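PDB 3L0A: putative exonuclease from Eubacterium rectale, which is probably a hydrolase of the PDDEXK nuclease clan, perhaps an exonuclease, and carries a bound zinc ion. Local coordinates for residues A[57-66]-A[91-102]; A[187-195]-A[204-212]. All coordinates share one frame; numbering follows the deposited sequence.

Overall arrangement
Both contacts belong to the PDDEXK-like domain and adjoin strand 140-147, contact 1 by side-chain packing and contact 2 by backbone pairing. Contact 1 (57-66 with 91-102) packs helix 54-67 against helix 89-102; Val58, Val62 and Ile97 touch strand 140-147, while tyrosines meet carboxylates at the outer rim. Contact 2 (187-195 with 204-212) is the antiparallel hairpin whose strand 191-197 pairs with 140-147, held mainly by backbone hydrogen bonds, with apolar side chains on its faces and a water-bridged polar end. Each is partly buried, neither lies at the zinc site, and their centres are about 21 Å apart. They meet where Arg100 NH1 packs on Ile204 CD1, 3.6 Å away.

Contact 1: residues A[57-66]-A[91-102]; sequences LVGSYVDSYF and FKQAEEIIARIE
Tyr61, Tyr65 and Val62 on helix 57-66 meet Phe91, Ala94, Ile98 and Glu102 on helix 91-102, the two axes passing 9.8 Å apart with their N-to-C directions 46° from parallel. The ring of Phe91 lies against the backbone of Leu57 and Val58: CE1 is 3.7 Å from Val58 N, while Val58 CG2 sits over a face. Tyr61 meets this ring obliquely and brings CD1 to 4.0 Å from Ala94 CB. Further along, Ile98 takes the middle, its CG1 against Val62 CG2 and its CG2 over one face of the Tyr65 ring in a CH-pi contact, 3.9 Å from the centroid. With CG anti to the backbone N (chi1 173°), Tyr65 reaches across to the second helix, where its OH donates to Glu102 OE2 at 2.7 Å, met on its syn side, 31° out of the carboxylate plane. Tyr61 OH also lies close to Glu95 OE2, but the modelled separation is too short for its geometry to be trusted. Val58 and Val62, and Ile97 from the other helix, rest on strand 140-147. The chemistry is thus graded: an apolar seam toward the sheet, and at its outer margin the Tyr65-Glu102 bond, which probably tethers the hydroxyl end of the ring.

Contact 2: residues A[187-195]-A[204-212]; sequences EKLPFFIAG and IRIIHVTDN
Ile193 and Gly195 pair with Ile207 and Arg205 through backbone hydrogen bonds. Ile193 and Ile207 bond in both directions, with Ile207 N to Ile193 O at 2.8 Å and nearly straight (170°); Gly195 and Arg205 are also doubly bonded, whereas toward the other end a single bond runs from Val209 N to Phe191 O, 3.0 Å long. Between these, Phe192 CA lies 3.2 Å from Ile207 O in a CA-H...O contact. The strands form a beta hairpin at one side of the mixed sheet: Phe192 and Ala194 bond by their backbones to strand 140-147, and Ile207 and His208 pair in parallel with a strand of the second subunit, which carries the sheet across the interface. Apolar contacts fall on two faces. On one, Ile193 CD1 and Phe191 CD2 both touch Val209 CG2; on the other, Ala194 CB meets Ile206 CD1 at 3.5 Å. There too, with CG beside the backbone N (chi1 -59°), the Phe192 ring swings over His208, CZ lying above one face of the imidazole. The two planes are 35° apart, an oblique pairing. Cutting Phe192 back to an alanine is likely to strip that imidazole face of its phenylalanine cover and leave Ile206 CG2 with one neighbour fewer. Among polar groups, a water in the plane of the His208 ring bridges NE2 (2.8 Å), Phe191 N, Val209 O and Asp211 OD1, the last also bonded by Gln178 NE2.

Contact 1: residues A[57-66]-A[91-102]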
loop_
_atom_site.group_PDB
_atom_site.type_symbol
_atom_site.label_atom_id
_atom_site.label_comp_id
_atom_site.label_asym_id
_atom_site.label_seq_id
_atom_site.Cartn_x
_atom_site.Cartn_y
_atom_site.Cartn_z
ATOM N N LEU A 57 9.596 -15.523 -11.465
ATOM C CA LEU A 57 8.975 -16.334 -12.474
ATOM C C LEU A 57 8.583 -15.520 -13.717
ATOM O O LEU A 57 8.884 -15.966 -14.812
ATOM C CB LEU A 57 7.786 -17.068 -11.917
ATOM C CG LEU A 57 8.128 -18.302 -11.075
ATOM C CD1 LEU A 57 6.873 -18.755 -10.366
ATOM C CD2 LEU A 57 8.681 -19.391 -11.921
ATOM N N VAL A 58 7.944 -14.353 -13.567
ATOM C CA VAL A 58 7.746 -13.490 -14.733
ATOM C C VAL A 58 9.067 -13.291 -15.480
ATOM O O VAL A 58 9.187 -13.645 -16.631
ATOM C CB VAL A 58 7.125 -12.147 -14.392
ATOM C CG1 VAL A 58 7.346 -11.180 -15.504
ATOM C CG2 VAL A 58 5.612 -12.306 -14.112
ATOM N N GLY A 59 10.077 -12.780 -14.796
ATOM C CA GLY A 59 11.383 -12.568 -15.380
ATOM C C GLY A 59 12.011 -13.766 -16.043
ATOM O O GLY A 59 12.604 -13.590 -17.113
ATOM N N SER A 60 11.923 -14.969 -15.458
ATOM C CA SER A 60 12.472 -16.172 -16.139
ATOM C C SER A 60 11.643 -16.580 -17.412
ATOM O O SER A 60 12.177 -17.194 -18.383
ATOM C CB SER A 60 12.588 -17.404 -15.219
ATOM O OG SER A 60 13.688 -17.341 -14.321
ATOM N N TYR A 61 10.361 -16.234 -17.408
ATOM C CA TYR A 61 9.477 -16.570 -18.519
ATOM C C TYR A 61 9.976 -15.832 -19.738
ATOM O O TYR A 61 10.086 -16.404 -20.827
ATOM C CB TYR A 61 8.034 -16.141 -18.202
ATOM C CG TYR A 61 6.976 -16.535 -19.230
ATOM C CD1 TYR A 61 6.677 -15.718 -20.311
ATOM C CD2 TYR A 61 6.247 -17.698 -19.092
ATOM C CE1 TYR A 61 5.662 -16.054 -21.214
ATOM C CE2 TYR A 61 5.236 -18.040 -19.980
ATOM C CZ TYR A 61 4.953 -17.221 -21.050
ATOM O OH TYR A 61 3.975 -17.594 -21.956
ATOM N N VAL A 62 10.296 -14.564 -19.516
ATOM C CA VAL A 62 10.796 -13.701 -20.546
ATOM C C VAL A 62 12.185 -14.118 -20.990
ATOM O O VAL A 62 12.443 -14.146 -22.212
ATOM C CB VAL A 62 10.786 -12.235 -20.103
ATOM C CG1 VAL A 62 11.447 -11.418 -21.142
ATOM C CG2 VAL A 62 9.319 -11.733 -19.822
ATOM N N ASP A 63 13.077 -14.469 -20.054
ATOM C CA ASP A 63 14.410 -15.018 -20.458
ATOM C C ASP A 63 14.223 -16.207 -21.372
ATOM O O ASP A 63 14.847 -16.351 -22.438
ATOM C CB ASP A 63 15.200 -15.553 -19.261
ATOM C CG ASP A 63 15.919 -14.494 -18.510
ATOM O OD1 ASP A 63 16.211 -13.434 -19.091
ATOM O OD2 ASP A 63 16.204 -14.731 -17.319
ATOM N N SER A 64 13.358 -17.097 -20.922
ATOM C CA SER A 64 13.109 -18.292 -21.660
ATOM C C SER A 64 12.546 -18.033 -23.063
ATOM O O SER A 64 12.880 -18.768 -23.998
ATOM C CB SER A 64 12.203 -19.227 -20.903
ATOM O OG SER A 64 12.370 -20.494 -21.517
ATOM N N TYR A 65 11.698 -17.012 -23.211
ATOM C CA TYR A 65 11.205 -16.637 -24.556
ATOM C C TYR A 65 12.397 -16.323 -25.468
ATOM O O TYR A 65 12.491 -16.892 -26.563
ATOM C CB TYR A 65 10.211 -15.464 -24.542
ATOM C CG TYR A 65 9.871 -15.000 -25.930
ATOM C CD1 TYR A 65 8.984 -15.691 -26.705
ATOM C CD2 TYR A 65 10.494 -13.917 -26.477
ATOM C CE1 TYR A 65 8.717 -15.298 -27.984
ATOM C CE2 TYR A 65 10.234 -13.519 -27.724
ATOM C CZ TYR A 65 9.345 -14.221 -28.484
ATOM O OH TYR A 65 9.080 -13.823 -29.731
ATOM N N PHE A 66 13.330 -15.485 -25.010
ATOM C CA PHE A 66 14.444 -15.084 -25.877
ATOM C C PHE A 66 15.472 -16.179 -26.176
ATOM O O PHE A 66 16.107 -16.139 -27.243
ATOM C CB PHE A 66 15.109 -13.824 -25.340
ATOM C CG PHE A 66 14.235 -12.612 -25.444
ATOM C CD1 PHE A 66 14.107 -11.929 -26.624
ATOM C CD2 PHE A 66 13.530 -12.155 -24.374
ATOM C CE1 PHE A 66 13.298 -10.799 -26.711
ATOM C CE2 PHE A 66 12.715 -11.021 -24.473
ATOM C CZ PHE A 66 12.607 -10.365 -25.645
ATOM N N PHE A 91 1.533 -13.543 -16.227
ATOM C CA PHE A 91 2.179 -14.096 -17.420
ATOM C C PHE A 91 1.520 -13.662 -18.728
ATOM O O PHE A 91 2.221 -13.421 -19.691
ATOM C CB PHE A 91 2.319 -15.598 -17.290
ATOM C CG PHE A 91 3.001 -15.974 -16.037
ATOM C CD1 PHE A 91 4.372 -16.010 -15.982
ATOM C CD2 PHE A 91 2.273 -16.154 -14.881
ATOM C CE1 PHE A 91 5.011 -16.284 -14.824
ATOM C CE2 PHE A 91 2.908 -16.444 -13.682
ATOM C CZ PHE A 91 4.260 -16.512 -13.638
ATOM N N LYS A 92 0.201 -13.497 -18.749
ATOM C CA LYS A 92 -0.425 -12.853 -19.893
ATOM C C LYS A 92 0.142 -11.432 -20.046
ATOM O O LYS A 92 0.339 -10.967 -21.175
ATOM C CB LYS A 92 -1.959 -12.857 -19.774
ATOM C CG LYS A 92 -2.656 -14.245 -19.932
ATOM C CD LYS A 92 -4.140 -14.170 -19.460
ATOM C CE LYS A 92 -5.076 -15.328 -19.921
ATOM N NZ LYS A 92 -5.848 -14.997 -21.203
ATOM N N GLN A 93 0.419 -10.732 -18.947
ATOM C CA GLN A 93 1.144 -9.462 -19.047
ATOM C C GLN A 93 2.606 -9.625 -19.519
ATOM O O GLN A 93 3.076 -8.835 -20.337
ATOM C CB GLN A 93 1.155 -8.735 -17.716
ATOM C CG GLN A 93 1.902 -7.377 -17.771
ATOM C CD GLN A 93 1.904 -6.713 -16.402
ATOM O OE1 GLN A 93 2.428 -7.248 -15.413
ATOM N NE2 GLN A 93 1.293 -5.558 -16.336
ATOM N N ALA A 94 3.341 -10.612 -18.978
ATOM C CA ALA A 94 4.675 -10.917 -19.537
ATOM C C ALA A 94 4.661 -10.956 -21.067
ATOM O O ALA A 94 5.535 -10.386 -21.702
ATOM C CB ALA A 94 5.191 -12.233 -19.014
ATOM N N GLU A 95 3.697 -11.630 -21.686
ATOM C CA GLU A 95 3.679 -11.638 -23.169
ATOM C C GLU A 95 3.416 -10.254 -23.717
ATOM O O GLU A 95 3.925 -9.907 -24.785
ATOM C CB GLU A 95 2.697 -12.691 -23.748
ATOM C CG GLU A 95 2.982 -14.089 -23.131
ATOM C CD GLU A 95 2.471 -15.286 -23.973
ATOM O OE1 GLU A 95 1.496 -15.155 -24.726
ATOM O OE2 GLU A 95 3.043 -16.386 -23.846
ATOM N N GLU A 96 2.641 -9.451 -22.996
ATOM C CA GLU A 96 2.398 -8.064 -23.415
ATOM C C GLU A 96 3.690 -7.273 -23.436
ATOM O O GLU A 96 3.961 -6.494 -24.363
ATOM C CB GLU A 96 1.364 -7.351 -22.525
ATOM C CG GLU A 96 -0.107 -7.488 -23.022
ATOM C CD GLU A 96 -1.166 -6.906 -22.046
ATOM O OE1 GLU A 96 -0.813 -6.466 -20.911
ATOM O OE2 GLU A 96 -2.363 -6.911 -22.430
ATOM N N ILE A 97 4.473 -7.473 -22.396
ATOM C CA ILE A 97 5.760 -6.807 -22.290
ATOM C C ILE A 97 6.661 -7.284 -23.428
ATOM O O ILE A 97 7.294 -6.471 -24.079
ATOM C CB ILE A 97 6.449 -7.071 -20.960
ATOM C CG1 ILE A 97 5.626 -6.511 -19.795
ATOM C CG2 ILE A 97 7.795 -6.467 -20.979
ATOM C CD1 ILE A 97 6.039 -7.042 -18.457
ATOM N N ILE A 98 6.725 -8.587 -23.682
ATOM C CA ILE A 98 7.599 -9.103 -24.789
ATOM C C ILE A 98 7.250 -8.454 -26.133
ATOM O O ILE A 98 8.148 -8.106 -26.936
ATOM C CB ILE A 98 7.504 -10.613 -24.926
ATOM C CG1 ILE A 98 8.209 -11.303 -23.748
ATOM C CG2 ILE A 98 8.063 -11.119 -26.229
ATOM C CD1 ILE A 98 7.818 -12.802 -23.599
ATOM N N ALA A 99 5.966 -8.353 -26.429
ATOM C CA ALA A 99 5.533 -7.776 -27.706
ATOM C C ALA A 99 5.933 -6.316 -27.787
ATOM O O ALA A 99 6.251 -5.805 -28.861
ATOM C CB ALA A 99 4.010 -7.905 -27.864
ATOM N N ARG A 100 5.899 -5.649 -26.644
ATOM C CA ARG A 100 6.247 -4.239 -26.570
ATOM C C ARG A 100 7.727 -3.993 -26.893
ATOM O O ARG A 100 8.062 -3.076 -27.671
ATOM C CB ARG A 100 5.866 -3.657 -25.215
ATOM C CG ARG A 100 6.294 -2.201 -25.052
ATOM C CD ARG A 100 5.661 -1.353 -26.129
ATOM N NE ARG A 100 5.999 0.053 -26.051
ATOM C CZ ARG A 100 6.831 0.704 -26.872
ATOM N NH1 ARG A 100 7.519 0.114 -27.848
ATOM N NH2 ARG A 100 7.000 1.984 -26.696
ATOM N N ILE A 101 8.581 -4.829 -26.312
ATOM C CA ILE A 101 10.030 -4.895 -26.607
ATOM C C ILE A 101 10.270 -5.196 -28.076
ATOM O O ILE A 101 11.110 -4.583 -28.742
ATOM C CB ILE A 101 10.676 -6.028 -25.765
ATOM C CG1 ILE A 101 10.811 -5.624 -24.298
ATOM C CG2 ILE A 101 12.012 -6.409 -26.268
ATOM C CD1 ILE A 101 11.196 -6.852 -23.310
ATOM N N GLU A 102 9.529 -6.156 -28.610
ATOM C CA GLU A 102 9.808 -6.611 -29.965
ATOM C C GLU A 102 9.520 -5.569 -31.012
ATOM O O GLU A 102 10.137 -5.580 -32.034
ATOM C CB GLU A 102 9.043 -7.885 -30.282
ATOM C CG GLU A 102 9.754 -9.095 -29.738
ATOM C CD GLU A 102 9.169 -10.405 -30.205
ATOM O OE1 GLU A 102 7.931 -10.524 -30.361
ATOM O OE2 GLU A 102 9.968 -11.335 -30.399
#

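Contact 2: residues A[187-195]-A[204-212]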
loop_
_atom_site.group_PDB
_atom_site.type_symbol
_atom_site.label_atom_id
_atom_site.label_comp_id
_atom_site.label_asym_id
_atom_site.label_seq_id
_atom_site.Cartn_x
_atom_site.Cartn_y
_atom_site.Cartn_z
ATOM N N GLU A 187 38.895 -8.109 -23.397
ATOM C CA GLU A 187 38.148 -6.907 -23.744
ATOM C C GLU A 187 37.313 -6.440 -22.541
ATOM O O GLU A 187 36.574 -7.231 -21.940
ATOM C CB GLU A 187 37.229 -7.130 -24.968
ATOM C CG GLU A 187 37.925 -7.335 -26.375
ATOM C CD GLU A 187 38.800 -6.129 -26.872
ATOM O OE1 GLU A 187 38.361 -4.966 -26.713
ATOM O OE2 GLU A 187 39.909 -6.345 -27.430
ATOM N N LYS A 188 37.462 -5.164 -22.192
ATOM C CA LYS A 188 36.636 -4.527 -21.192
ATOM C C LYS A 188 35.379 -3.921 -21.829
ATOM O O LYS A 188 35.467 -2.849 -22.456
ATOM C CB LYS A 188 37.402 -3.439 -20.426
ATOM C CG LYS A 188 36.476 -2.760 -19.349
ATOM C CD LYS A 188 37.185 -2.402 -18.026
ATOM C CE LYS A 188 37.258 -0.881 -17.727
ATOM N NZ LYS A 188 37.392 -0.686 -16.230
ATOM N N LEU A 189 34.217 -4.580 -21.625
ATOM C CA LEU A 189 32.982 -4.181 -22.322
ATOM C C LEU A 189 32.044 -3.381 -21.420
ATOM O O LEU A 189 31.978 -3.640 -20.207
ATOM C CB LEU A 189 32.224 -5.392 -22.909
ATOM C CG LEU A 189 32.897 -6.270 -23.982
ATOM C CD1 LEU A 189 31.992 -7.438 -24.397
ATOM C CD2 LEU A 189 33.337 -5.466 -25.217
ATOM N N PRO A 190 31.284 -2.436 -22.025
ATOM C CA PRO A 190 30.242 -1.685 -21.343
ATOM C C PRO A 190 29.045 -2.560 -20.934
ATOM O O PRO A 190 28.754 -3.586 -21.577
ATOM C CB PRO A 190 29.822 -0.643 -22.393
ATOM C CG PRO A 190 30.137 -1.235 -23.667
ATOM C CD PRO A 190 31.342 -2.081 -23.459
ATOM N N PHE A 191 28.348 -2.134 -19.872
ATOM C CA PHE A 191 27.248 -2.885 -19.312
ATOM C C PHE A 191 25.983 -2.043 -19.421
ATOM O O PHE A 191 25.958 -0.875 -19.006
ATOM C CB PHE A 191 27.549 -3.234 -17.861
ATOM C CG PHE A 191 26.495 -4.080 -17.212
ATOM C CD1 PHE A 191 26.406 -5.431 -17.489
ATOM C CD2 PHE A 191 25.594 -3.523 -16.312
ATOM C CE1 PHE A 191 25.409 -6.211 -16.927
ATOM C CE2 PHE A 191 24.624 -4.286 -15.733
ATOM C CZ PHE A 191 24.533 -5.647 -16.031
ATOM N N PHE A 192 24.957 -2.662 -20.012
ATOM C CA PHE A 192 23.632 -2.094 -20.204
ATOM C C PHE A 192 22.565 -2.998 -19.590
ATOM O O PHE A 192 22.614 -4.224 -19.741
ATOM C CB PHE A 192 23.327 -1.993 -21.682
ATOM C CG PHE A 192 24.295 -1.146 -22.462
ATOM C CD1 PHE A 192 25.427 -1.711 -23.037
ATOM C CD2 PHE A 192 24.048 0.217 -22.653
ATOM C CE1 PHE A 192 26.330 -0.922 -23.767
ATOM C CE2 PHE A 192 24.925 1.006 -23.421
ATOM C CZ PHE A 192 26.073 0.428 -23.969
ATOM N N ILE A 193 21.619 -2.381 -18.898
ATOM C CA ILE A 193 20.385 -3.021 -18.470
ATOM C C ILE A 193 19.302 -2.691 -19.468
ATOM O O ILE A 193 19.085 -1.520 -19.820
ATOM C CB ILE A 193 19.982 -2.548 -17.066
ATOM C CG1 ILE A 193 20.966 -3.130 -16.034
ATOM C CG2 ILE A 193 18.544 -2.966 -16.745
ATOM C CD1 ILE A 193 20.975 -2.422 -14.684
ATOM N N ALA A 194 18.657 -3.722 -19.991
ATOM C CA ALA A 194 17.566 -3.525 -20.928
ATOM C C ALA A 194 16.312 -3.678 -20.083
ATOM O O ALA A 194 15.860 -4.796 -19.831
ATOM C CB ALA A 194 17.624 -4.571 -22.071
ATOM N N GLY A 195 15.775 -2.565 -19.596
ATOM C CA GLY A 195 14.655 -2.602 -18.687
ATOM C C GLY A 195 13.281 -2.461 -19.324
ATOM O O GLY A 195 13.083 -1.619 -20.240
ATOM N N ILE A 204 9.906 1.280 -21.453
ATOM C CA ILE A 204 11.129 0.628 -21.933
ATOM C C ILE A 204 12.307 1.610 -22.044
ATOM O O ILE A 204 12.118 2.738 -22.564
ATOM C CB ILE A 204 10.964 -0.074 -23.347
ATOM C CG1 ILE A 204 10.891 0.961 -24.487
ATOM C CG2 ILE A 204 9.781 -1.060 -23.349
ATOM C CD1 ILE A 204 10.455 0.425 -25.825
ATOM N N ARG A 205 13.504 1.144 -21.616
ATOM C CA ARG A 205 14.771 1.892 -21.658
ATOM C C ARG A 205 15.954 0.950 -21.781
ATOM O O ARG A 205 15.967 -0.107 -21.155
ATOM C CB ARG A 205 15.022 2.658 -20.342
ATOM C CG ARG A 205 14.128 3.818 -20.021
ATOM C CD ARG A 205 14.180 4.896 -21.024
ATOM N NE ARG A 205 13.304 6.011 -20.651
ATOM C CZ ARG A 205 13.232 7.151 -21.349
ATOM N NH1 ARG A 205 13.969 7.325 -22.445
ATOM N NH2 ARG A 205 12.428 8.129 -20.953
ATOM N N ILE A 206 16.972 1.375 -22.520
ATOM C CA ILE A 206 18.331 0.835 -22.420
ATOM C C ILE A 206 19.128 1.741 -21.482
ATOM O O ILE A 206 19.235 2.938 -21.733
ATOM C CB ILE A 206 19.015 0.795 -23.808
ATOM C CG1 ILE A 206 18.342 -0.235 -24.723
ATOM C CG2 ILE A 206 20.465 0.392 -23.682
ATOM C CD1 ILE A 206 18.203 -1.707 -24.069
ATOM N N ILE A 207 19.661 1.208 -20.380
ATOM C CA ILE A 207 20.392 2.028 -19.411
ATOM C C ILE A 207 21.868 1.605 -19.331
ATOM O O ILE A 207 22.168 0.494 -18.892
ATOM C CB ILE A 207 19.787 1.912 -18.032
ATOM C CG1 ILE A 207 18.295 2.228 -18.080
ATOM C CG2 ILE A 207 20.506 2.853 -17.018
ATOM C CD1 ILE A 207 17.437 1.281 -17.343
ATOM N N HIS A 208 22.776 2.496 -19.731
ATOM C CA HIS A 208 24.229 2.282 -19.568
ATOM C C HIS A 208 24.656 2.597 -18.127
ATOM O O HIS A 208 24.475 3.727 -17.637
ATOM C CB HIS A 208 24.968 3.165 -20.525
ATOM C CG HIS A 208 26.450 2.941 -20.561
ATOM N ND1 HIS A 208 27.302 3.758 -21.279
ATOM C CD2 HIS A 208 27.233 2.024 -19.941
ATOM C CE1 HIS A 208 28.547 3.353 -21.082
ATOM N NE2 HIS A 208 28.531 2.318 -20.256
ATOM N N VAL A 209 25.196 1.584 -17.450
ATOM C CA VAL A 209 25.760 1.730 -16.097
ATOM C C VAL A 209 27.264 1.954 -16.275
ATOM O O VAL A 209 27.980 1.044 -16.655
ATOM C CB VAL A 209 25.504 0.459 -15.246
ATOM C CG1 VAL A 209 25.980 0.659 -13.811
ATOM C CG2 VAL A 209 24.019 0.049 -15.284
ATOM N N THR A 210 27.730 3.183 -16.074
ATOM C CA THR A 210 29.053 3.573 -16.466
ATOM C C THR A 210 30.164 3.003 -15.576
ATOM O O THR A 210 29.931 2.574 -14.473
ATOM C CB THR A 210 29.142 5.108 -16.612
ATOM O OG1 THR A 210 28.523 5.734 -15.497
ATOM C CG2 THR A 210 28.404 5.570 -17.873
ATOM N N ASP A 211 31.382 2.965 -16.110
ATOM C CA ASP A 211 32.477 2.237 -15.462
ATOM C C ASP A 211 32.908 2.833 -14.116
ATOM O O ASP A 211 33.452 2.115 -13.299
ATOM C CB ASP A 211 33.685 2.087 -16.397
ATOM C CG ASP A 211 33.379 1.248 -17.674
ATOM O OD1 ASP A 211 32.365 0.538 -17.716
ATOM O OD2 ASP A 211 34.177 1.295 -18.646
ATOM N N ASN A 212 32.661 4.122 -13.870
ATOM C CA ASN A 212 32.879 4.706 -12.502
ATOM C C ASN A 212 32.068 4.075 -11.387
ATOM O O ASN A 212 32.535 3.979 -10.269
ATOM C CB ASN A 212 32.656 6.241 -12.448
ATOM C CG ASN A 212 31.241 6.696 -12.939
ATOM O OD1 ASN A 212 30.679 6.167 -13.914
ATOM N ND2 ASN A 212 30.717 7.738 -12.298
HETATM O O HOH W 1 29.785 0.354 -18.620
#